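Local coordinates for putative ABC-transporter ATP-binding protein (Alicyclobacillus acidocaldarius, PDB 1Z47) that probably binds and hydrolyses ATP as the ATPase subunit of a putative sulfate ABC transporter, at residues D123-V126 with R127-R131; E136-A139 with N140-P143; V283-P286 with K287-E290; H328-S331 with A332-H335. All blocks are in the same frame, centred on the assembly; numbering follows the deposited sequence.

Contact 1: D123-V126 with R127-R131; sequences DARV and RELLR
The guanidinium of Arg-125 has CG of Leu-129 over one face, 4.2 Å above the centre of its plane. At its edge, near the plane, lie the carboxylate oxygens of Glu-128, the two planes 60° apart. Both partners lie one turn further along helix 119-132, part of the helical region that ABC ATPases insert between the Q-loop and the signature motif. Arg-125 and Glu-128 form an i to i+3 salt bridge. NH2 of Arg-125 donates to OE2 of Glu-128 at 2.9 Å, meeting that oxygen from above the carboxylate plane. Bonds from NE and NH2 of Arg-125 to OE1 of Glu-128 are weak. The arginine bends at chi2 (-69°) and chi3 (104°), which turns the guanidinium along the helix toward both partners. NH1 bonds to the carbonyl of Ala-161, while Arg-163 brings a like charge near NH2. Glu-128 is likely to offset it. With an alanine here the guanidinium is lost, which would probably leave the Glu-128 carboxylate without its mate and one side of Leu-129 uncovered. On another side of the helix the Asp-123 and Arg-127 side chains run alongside each other, but the position of OD2 in their salt bridge is doubtful. Val-126 and Leu-130 point the same way, toward helix 104-109, and Val-126 CG1 touches Leu-130 CD1 at 3.9 Å.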
loop_
_atom_site.group_PDB
_atom_site.type_symbol
_atom_site.label_atom_id
_atom_site.label_comp_id
_atom_site.label_asym_id
_atom_site.label_seq_id
_atom_site.Cartn_x
_atom_site.Cartn_y
_atom_site.Cartn_z
ATOM N N ASP B 123 38.090 -8.507 -3.949
ATOM C CA ASP B 123 38.086 -7.082 -3.648
ATOM C C ASP B 123 37.498 -6.201 -4.708
ATOM O O ASP B 123 36.723 -5.294 -4.411
ATOM C CB ASP B 123 39.502 -6.593 -3.383
ATOM C CG ASP B 123 39.817 -6.541 -1.925
ATOM O OD1 ASP B 123 40.342 -7.547 -1.383
ATOM O OD2 ASP B 123 39.515 -5.484 -1.325
ATOM N N ALA B 124 37.891 -6.432 -5.956
ATOM C CA ALA B 124 37.372 -5.652 -7.068
ATOM C C ALA B 124 35.867 -5.889 -7.252
ATOM O O ALA B 124 35.125 -4.969 -7.609
ATOM C CB ALA B 124 38.135 -6.012 -8.390
ATOM N N ARG B 125 35.436 -7.124 -7.013
ATOM C CA ARG B 125 34.026 -7.513 -7.158
ATOM C C ARG B 125 33.221 -6.730 -6.116
ATOM O O ARG B 125 32.173 -6.145 -6.414
ATOM C CB ARG B 125 33.889 -9.009 -6.865
ATOM C CG ARG B 125 32.957 -9.846 -7.751
ATOM C CD ARG B 125 31.473 -9.560 -7.608
ATOM N NE ARG B 125 30.955 -8.767 -8.725
ATOM C CZ ARG B 125 29.750 -8.931 -9.275
ATOM N NH1 ARG B 125 28.925 -9.865 -8.819
ATOM N NH2 ARG B 125 29.361 -8.148 -10.272
ATOM N N VAL B 126 33.723 -6.728 -4.883
ATOM C CA VAL B 126 33.036 -6.029 -3.794
ATOM C C VAL B 126 32.947 -4.539 -4.039
ATOM O O VAL B 126 31.866 -3.946 -3.936
ATOM C CB VAL B 126 33.718 -6.309 -2.453
ATOM C CG1 VAL B 126 33.079 -5.448 -1.320
ATOM C CG2 VAL B 126 33.598 -7.791 -2.151
ATOM N N ARG B 127 34.064 -3.923 -4.400
ATOM C CA ARG B 127 34.049 -2.495 -4.636
ATOM C C ARG B 127 33.112 -2.159 -5.764
ATOM O O ARG B 127 32.481 -1.095 -5.772
ATOM C CB ARG B 127 35.471 -1.994 -4.920
ATOM C CG ARG B 127 36.387 -2.312 -3.747
ATOM C CD ARG B 127 37.739 -1.633 -3.804
ATOM N NE ARG B 127 38.573 -2.090 -2.689
ATOM C CZ ARG B 127 38.331 -1.839 -1.402
ATOM N NH1 ARG B 127 37.277 -1.114 -1.036
ATOM N NH2 ARG B 127 39.141 -2.335 -0.473
ATOM N N GLU B 128 33.012 -3.089 -6.709
ATOM C CA GLU B 128 32.142 -2.937 -7.861
ATOM C C GLU B 128 30.694 -2.816 -7.378
ATOM O O GLU B 128 29.986 -1.888 -7.742
ATOM C CB GLU B 128 32.268 -4.170 -8.767
ATOM C CG GLU B 128 31.558 -4.046 -10.116
ATOM C CD GLU B 128 31.235 -5.397 -10.765
ATOM O OE1 GLU B 128 32.082 -6.326 -10.734
ATOM O OE2 GLU B 128 30.120 -5.526 -11.324
ATOM N N LEU B 129 30.267 -3.786 -6.575
ATOM C CA LEU B 129 28.906 -3.810 -6.054
ATOM C C LEU B 129 28.594 -2.600 -5.172
ATOM O O LEU B 129 27.535 -1.981 -5.304
ATOM C CB LEU B 129 28.676 -5.103 -5.274
ATOM C CG LEU B 129 28.630 -6.355 -6.146
ATOM C CD1 LEU B 129 28.680 -7.604 -5.279
ATOM C CD2 LEU B 129 27.367 -6.311 -6.995
ATOM N N LEU B 130 29.525 -2.250 -4.290
ATOM C CA LEU B 130 29.306 -1.117 -3.389
ATOM C C LEU B 130 29.091 0.208 -4.117
ATOM O O LEU B 130 28.216 0.990 -3.736
ATOM C CB LEU B 130 30.462 -0.992 -2.376
ATOM C CG LEU B 130 30.638 -2.163 -1.401
ATOM C CD1 LEU B 130 31.794 -1.847 -0.458
ATOM C CD2 LEU B 130 29.350 -2.411 -0.607
ATOM N N ARG B 131 29.874 0.482 -5.158
ATOM C CA ARG B 131 29.689 1.727 -5.881
ATOM C C ARG B 131 28.400 1.667 -6.680
ATOM O O ARG B 131 27.655 2.648 -6.734
ATOM C CB ARG B 131 30.875 2.012 -6.807
ATOM C CG ARG B 131 32.095 2.526 -6.053
ATOM C CD ARG B 131 33.371 2.388 -6.872
ATOM N NE ARG B 131 33.496 1.052 -7.456
ATOM C CZ ARG B 131 34.648 0.503 -7.830
ATOM N NH1 ARG B 131 35.786 1.168 -7.675
ATOM N NH2 ARG B 131 34.658 -0.707 -8.375
#

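Contact 2: E136-A139 with N140-P143; sequences ESYA and NRFP
Arg-141 comes to the Tyr-138 ring at its edge, near the ring plane, with its aliphatic stem. CG of Arg-141 lies 4.3 Å from CD2 of Tyr-138. Beyond CG the chain bends at chi2 and carries the guanidinium away from the ring, to the Asn-140 amide; the carbonyl oxygen of Ser-137 lies over one of its faces. On the tyrosine, OG of Ser-137 sits above one ring face, offset toward the rim. A type I beta turn from Tyr-138 to Arg-141 sets these positions: N of Arg-141 donates to O of Tyr-138 at 3.0 Å, from above the carbonyl plane. CG of Asn-140 stands between its own backbone N and carbonyl carbon (chi1 55°), and from there the amide reaches the arginine. NH1 of Arg-141 gives a 2.7 Å bond to OD1 of Asn-140, with the oxygen in the guanidinium plane. Water 1 bridges O of Glu-136, just ahead of the turn, and N of Asn-140 within it. This loop runs toward the LSGGQ signature motif, and both Tyr-138 and Arg-141 touch Leu-146 at its start. The polar bonds are thus short-range and mostly made by main chain, amide and water. The neutral Asn-140 amide takes one N-H of the Arg-141 guanidinium and probably limits its rotation.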
loop_
_atom_site.group_PDB
_atom_site.type_symbol
_atom_site.label_atom_id
_atom_site.label_comp_id
_atom_site.label_asym_id
_atom_site.label_seq_id
_atom_site.Cartn_x
_atom_site.Cartn_y
_atom_site.Cartn_z
ATOM N N GLU B 136 29.301 3.065 -1.127
ATOM C CA GLU B 136 30.741 3.270 -0.941
ATOM C C GLU B 136 30.997 4.076 0.346
ATOM O O GLU B 136 31.856 3.715 1.159
ATOM C CB GLU B 136 31.344 3.994 -2.157
ATOM C CG GLU B 136 30.771 5.390 -2.383
ATOM C CD GLU B 136 29.251 5.385 -2.482
ATOM O OE1 GLU B 136 28.723 4.887 -3.506
ATOM O OE2 GLU B 136 28.593 5.867 -1.524
ATOM N N SER B 137 30.243 5.150 0.546
ATOM C CA SER B 137 30.436 5.946 1.748
ATOM C C SER B 137 30.092 5.158 3.023
ATOM O O SER B 137 30.354 5.625 4.125
ATOM C CB SER B 137 29.632 7.262 1.685
ATOM O OG SER B 137 28.239 7.053 1.513
ATOM N N TYR B 138 29.538 3.956 2.874
ATOM C CA TYR B 138 29.187 3.139 4.042
ATOM C C TYR B 138 29.980 1.848 4.201
ATOM O O TYR B 138 29.702 1.062 5.110
ATOM C CB TYR B 138 27.678 2.840 4.027
ATOM C CG TYR B 138 26.830 4.101 3.894
ATOM C CD1 TYR B 138 26.273 4.468 2.661
ATOM C CD2 TYR B 138 26.660 4.972 4.977
ATOM C CE1 TYR B 138 25.570 5.673 2.498
ATOM C CE2 TYR B 138 25.955 6.190 4.827
ATOM C CZ TYR B 138 25.416 6.529 3.583
ATOM O OH TYR B 138 24.754 7.735 3.413
ATOM N N ALA B 139 31.001 1.651 3.356
ATOM C CA ALA B 139 31.832 0.433 3.386
ATOM C C ALA B 139 32.401 0.059 4.758
ATOM O O ALA B 139 32.390 -1.121 5.157
ATOM C CB ALA B 139 33.003 0.567 2.390
ATOM N N ASN B 140 32.932 1.052 5.461
ATOM C CA ASN B 140 33.515 0.791 6.779
ATOM C C ASN B 140 32.545 0.979 7.939
ATOM O O ASN B 140 32.964 1.050 9.099
ATOM C CB ASN B 140 34.774 1.644 7.029
ATOM C CG ASN B 140 34.537 3.137 6.849
ATOM O OD1 ASN B 140 33.392 3.626 6.900
ATOM N ND2 ASN B 140 35.632 3.879 6.640
ATOM N N ARG B 141 31.250 1.011 7.646
ATOM C CA ARG B 141 30.250 1.156 8.708
ATOM C C ARG B 141 29.659 -0.220 9.050
ATOM O O ARG B 141 29.725 -1.154 8.244
ATOM C CB ARG B 141 29.125 2.095 8.234
ATOM C CG ARG B 141 29.559 3.552 7.882
ATOM C CD ARG B 141 30.331 4.190 9.003
ATOM N NE ARG B 141 30.355 5.654 8.985
ATOM C CZ ARG B 141 31.352 6.407 8.521
ATOM N NH1 ARG B 141 32.445 5.861 7.995
ATOM N NH2 ARG B 141 31.282 7.729 8.660
ATOM N N PHE B 142 29.093 -0.359 10.242
ATOM C CA PHE B 142 28.442 -1.609 10.635
ATOM C C PHE B 142 26.943 -1.434 10.393
ATOM O O PHE B 142 26.446 -0.317 10.433
ATOM C CB PHE B 142 28.719 -1.902 12.110
ATOM C CG PHE B 142 30.140 -2.231 12.374
ATOM C CD1 PHE B 142 31.070 -1.221 12.600
ATOM C CD2 PHE B 142 30.579 -3.550 12.278
ATOM C CE1 PHE B 142 32.443 -1.518 12.724
ATOM C CE2 PHE B 142 31.944 -3.869 12.400
ATOM C CZ PHE B 142 32.879 -2.857 12.623
ATOM N N PRO B 143 26.203 -2.534 10.163
ATOM C CA PRO B 143 24.756 -2.479 9.911
ATOM C C PRO B 143 23.930 -1.565 10.832
ATOM O O PRO B 143 23.064 -0.833 10.353
ATOM C CB PRO B 143 24.342 -3.951 9.997
ATOM C CG PRO B 143 25.562 -4.642 9.402
ATOM C CD PRO B 143 26.683 -3.925 10.150
HETATM O O HOH W 1 33.363 3.701 3.847
#

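Contact 3: V283-P286 with K287-E290; sequences VVRP and KDVE
Val-284 and Val-289 make the tight part of this contact. CG1 of Val-284 and CG2 of Val-289 are 3.3 Å apart, closer than usual van der Waals contact, and the two side chains meet at about a right angle. Around them lie Trp-325 and Val-327 of strand 324-330 and Val-347 of strand 342-347. The lysine side is looser. Lys-287 is partly exposed, and its NZ stands 3.8 Å from OD2 of Asp-288, a long ion pair. NZ has a firmer partner in the hydroxyl of Tyr-234, and the lysine also packs on Ser-311 of the second subunit. Between the two sides runs a turn of type I geometry, closed by N of Asp-288 donating to O of Arg-285 at 2.8 Å. It carries the chain from a three-stranded antiparallel sheet (strand 279-284) to a five-stranded one (strand 289-293), within the C-terminal regulatory domain. CG of Asp-288 is anti to its carbonyl carbon (chi1 -61°), which lays the carboxylate alongside Arg-285, with OD2 3.4 Å from CB of Arg-285. Water 2 joins OD2 of Asp-288 to N of Arg-285. If a valine took the place of this aspartate, water 2 is likely to lose its acceptor and Lys-287 its nearby negative charge. The guanidinium of Arg-285 leads off to the carbonyls of Ile-246, Glu-248 and Tyr-234.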
loop_
_atom_site.group_PDB
_atom_site.type_symbol
_atom_site.label_atom_id
_atom_site.label_comp_id
_atom_site.label_asym_id
_atom_site.label_seq_id
_atom_site.Cartn_x
_atom_site.Cartn_y
_atom_site.Cartn_z
ATOM N N VAL B 283 -18.305 -7.466 -12.861
ATOM C CA VAL B 283 -17.146 -6.771 -12.290
ATOM C C VAL B 283 -16.989 -5.422 -12.999
ATOM O O VAL B 283 -16.832 -5.367 -14.215
ATOM C CB VAL B 283 -15.869 -7.631 -12.447
ATOM C CG1 VAL B 283 -14.660 -6.932 -11.808
ATOM C CG2 VAL B 283 -16.077 -8.965 -11.757
ATOM N N VAL B 284 -17.053 -4.339 -12.236
ATOM C CA VAL B 284 -16.929 -3.001 -12.809
ATOM C C VAL B 284 -15.925 -2.193 -12.002
ATOM O O VAL B 284 -16.092 -2.009 -10.794
ATOM C CB VAL B 284 -18.318 -2.263 -12.810
ATOM C CG1 VAL B 284 -18.183 -0.848 -13.392
ATOM C CG2 VAL B 284 -19.356 -3.101 -13.589
ATOM N N ARG B 285 -14.868 -1.726 -12.669
ATOM C CA ARG B 285 -13.848 -0.939 -11.986
ATOM C C ARG B 285 -14.342 0.458 -11.641
ATOM O O ARG B 285 -15.051 1.076 -12.419
ATOM C CB ARG B 285 -12.565 -0.917 -12.831
ATOM C CG ARG B 285 -11.975 -2.329 -12.998
ATOM C CD ARG B 285 -10.513 -2.307 -13.413
ATOM N NE ARG B 285 -10.027 -3.604 -13.849
ATOM C CZ ARG B 285 -9.615 -4.567 -13.037
ATOM N NH1 ARG B 285 -9.630 -4.386 -11.725
ATOM N NH2 ARG B 285 -9.171 -5.702 -13.546
ATOM N N PRO B 286 -13.985 0.967 -10.455
ATOM C CA PRO B 286 -14.419 2.300 -10.004
ATOM C C PRO B 286 -14.270 3.436 -11.026
ATOM O O PRO B 286 -15.113 4.332 -11.095
ATOM C CB PRO B 286 -13.576 2.535 -8.758
ATOM C CG PRO B 286 -13.445 1.145 -8.175
ATOM C CD PRO B 286 -13.131 0.325 -9.440
ATOM N N LYS B 287 -13.192 3.398 -11.798
ATOM C CA LYS B 287 -12.936 4.420 -12.798
ATOM C C LYS B 287 -13.886 4.289 -13.998
ATOM O O LYS B 287 -14.085 5.253 -14.736
ATOM C CB LYS B 287 -11.481 4.325 -13.288
ATOM C CG LYS B 287 -11.171 3.125 -14.188
ATOM C CD LYS B 287 -9.698 3.132 -14.600
ATOM C CE LYS B 287 -9.394 2.212 -15.785
ATOM N NZ LYS B 287 -9.711 0.781 -15.512
ATOM N N ASP B 288 -14.473 3.108 -14.182
ATOM C CA ASP B 288 -15.372 2.860 -15.313
ATOM C C ASP B 288 -16.842 3.156 -15.104
ATOM O O ASP B 288 -17.689 2.600 -15.799
ATOM C CB ASP B 288 -15.240 1.414 -15.780
ATOM C CG ASP B 288 -13.858 1.090 -16.255
ATOM O OD1 ASP B 288 -13.230 1.982 -16.866
ATOM O OD2 ASP B 288 -13.399 -0.056 -16.031
ATOM N N VAL B 289 -17.149 4.028 -14.156
ATOM C CA VAL B 289 -18.523 4.403 -13.869
ATOM C C VAL B 289 -18.608 5.933 -13.833
ATOM O O VAL B 289 -17.812 6.580 -13.150
ATOM C CB VAL B 289 -18.962 3.830 -12.511
ATOM C CG1 VAL B 289 -20.407 4.206 -12.223
ATOM C CG2 VAL B 289 -18.778 2.296 -12.513
ATOM N N GLU B 290 -19.561 6.506 -14.570
ATOM C CA GLU B 290 -19.722 7.963 -14.616
ATOM C C GLU B 290 -20.978 8.428 -13.893
ATOM O O GLU B 290 -22.035 7.809 -14.003
ATOM C CB GLU B 290 -19.749 8.422 -16.068
ATOM C CG GLU B 290 -18.742 7.679 -16.925
ATOM C CD GLU B 290 -18.665 8.211 -18.345
ATOM O OE1 GLU B 290 -17.984 9.237 -18.569
ATOM O OE2 GLU B 290 -19.292 7.604 -19.238
HETATM O O HOH W 2 -14.993 -1.885 -15.260
#

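Contact 4: H328-S331 with A332-H335; sequences HVPS and ADRH
Ser-331 and Arg-334 are joined by a backbone bond as the chain leaves strand 324-330 and coils through a short 3-10 turn at Ser-331 and Ala-332. N of Arg-334 donates to O of Ser-331 at 3.0 Å and 150°, from above the carbonyl plane. One residue earlier, N of Asp-333 bonds to O of Pro-330 at 2.8 Å, although the place of that nitrogen is less sure. The arginine side chain returns to the same carbonyl. Its chain bends at chi3 (56°), so that NE comes within 3.3 Å of O of Ser-331, a weak bond with the oxygen near the guanidinium plane. The outer nitrogens are taken by another chain: NH1 pairs with Glu-231 and NH2 with Glu-235, both of the second subunit. These two carboxylates probably neutralise its charge and hold its orientation. The Asp-333 side chain lies against the end of the strand. Its CB meets CG2 of Val-329 at 4.1 Å, the two side chains at about a right angle, and OD2 lies beside CG of the Pro-330 ring. OG of Ser-331 bonds to the carbonyl of Gly-310. Strand 324-330 is an outermost strand of the five-stranded antiparallel sheet and pairs with strand 312-319. The turn follows the end of this edge strand, and Arg-334 beyond it meets helix 230-235 of the second subunit.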
loop_
_atom_site.group_PDB
_atom_site.type_symbol
_atom_site.label_atom_id
_atom_site.label_comp_id
_atom_site.label_asym_id
_atom_site.label_seq_id
_atom_site.Cartn_x
_atom_site.Cartn_y
_atom_site.Cartn_z
ATOM N N HIS B 328 -14.517 6.234 -9.166
ATOM C CA HIS B 328 -13.384 7.153 -9.219
ATOM C C HIS B 328 -13.658 8.232 -10.265
ATOM O O HIS B 328 -13.784 7.929 -11.444
ATOM C CB HIS B 328 -12.093 6.389 -9.559
ATOM C CG HIS B 328 -11.605 5.507 -8.447
ATOM N ND1 HIS B 328 -10.473 4.730 -8.551
ATOM C CD2 HIS B 328 -12.085 5.307 -7.193
ATOM C CE1 HIS B 328 -10.278 4.086 -7.412
ATOM N NE2 HIS B 328 -11.242 4.419 -6.570
ATOM N N VAL B 329 -13.778 9.483 -9.836
ATOM C CA VAL B 329 -14.021 10.566 -10.801
ATOM C C VAL B 329 -12.773 11.443 -10.922
ATOM O O VAL B 329 -12.024 11.580 -9.960
ATOM C CB VAL B 329 -15.218 11.436 -10.391
ATOM C CG1 VAL B 329 -16.471 10.573 -10.270
ATOM C CG2 VAL B 329 -14.939 12.130 -9.073
ATOM N N PRO B 330 -12.536 12.054 -12.105
ATOM C CA PRO B 330 -11.366 12.918 -12.331
ATOM C C PRO B 330 -11.159 14.012 -11.279
ATOM O O PRO B 330 -12.121 14.518 -10.699
ATOM C CB PRO B 330 -11.626 13.495 -13.722
ATOM C CG PRO B 330 -13.121 13.485 -13.825
ATOM C CD PRO B 330 -13.462 12.135 -13.248
ATOM N N SER B 331 -9.900 14.361 -11.020
ATOM C CA SER B 331 -9.592 15.406 -10.040
ATOM C C SER B 331 -10.406 16.657 -10.342
ATOM O O SER B 331 -10.803 17.400 -9.436
ATOM C CB SER B 331 -8.107 15.758 -10.075
ATOM O OG SER B 331 -7.312 14.639 -9.728
ATOM N N ALA B 332 -10.656 16.877 -11.626
ATOM C CA ALA B 332 -11.429 18.027 -12.076
ATOM C C ALA B 332 -12.880 18.006 -11.575
ATOM O O ALA B 332 -13.684 18.850 -11.973
ATOM C CB ALA B 332 -11.405 18.089 -13.606
ATOM N N ASP B 333 -13.215 17.054 -10.706
ATOM C CA ASP B 333 -14.576 16.946 -10.175
ATOM C C ASP B 333 -14.569 16.725 -8.667
ATOM O O ASP B 333 -15.549 16.236 -8.095
ATOM C CB ASP B 333 -15.324 15.783 -10.845
ATOM C CG ASP B 333 -15.778 16.106 -12.265
ATOM O OD1 ASP B 333 -16.462 17.137 -12.457
ATOM O OD2 ASP B 333 -15.466 15.328 -13.187
ATOM N N ARG B 334 -13.469 17.102 -8.028
ATOM C CA ARG B 334 -13.316 16.912 -6.593
ATOM C C ARG B 334 -14.437 17.487 -5.748
ATOM O O ARG B 334 -14.674 17.004 -4.646
ATOM C CB ARG B 334 -11.987 17.505 -6.114
ATOM C CG ARG B 334 -11.981 19.019 -6.018
ATOM C CD ARG B 334 -10.585 19.546 -5.784
ATOM N NE ARG B 334 -9.659 19.085 -6.816
ATOM C CZ ARG B 334 -8.404 19.502 -6.940
ATOM N NH1 ARG B 334 -7.916 20.400 -6.096
ATOM N NH2 ARG B 334 -7.637 19.015 -7.908
ATOM N N HIS B 335 -15.120 18.515 -6.252
ATOM C CA HIS B 335 -16.198 19.159 -5.501
ATOM C C HIS B 335 -17.595 18.962 -6.078
ATOM O O HIS B 335 -18.563 19.535 -5.577
ATOM C CB HIS B 335 -15.919 20.661 -5.385
ATOM C CG HIS B 335 -14.966 21.016 -4.286
ATOM N ND1 HIS B 335 -15.320 20.980 -2.954
ATOM C CD2 HIS B 335 -13.664 21.389 -4.320
ATOM C CE1 HIS B 335 -14.278 21.314 -2.213
ATOM N NE2 HIS B 335 -13.261 21.568 -3.018
#

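The four contacts form two distant pairs. Contacts 1 and 2 lie in the ABC ATPase domain, their centres about 13 Å apart. They touch where CD1 of Leu-130 packs on CB of Ala-139 at 3.9 Å. Contacts 3 and 4 belong to the C-terminal beta region, with centres about 14 Å apart. There a probable hydrogen bond joins N of His-328 to O of Pro-286 at 2.8 Å. Between contacts 1 and 3 the centres are about 50 Å apart. Contact 2 leads into the signature motif, which in ABC ATPases helps form the nucleotide site across a dimer. Contacts 3 and 4 both touch the second subunit.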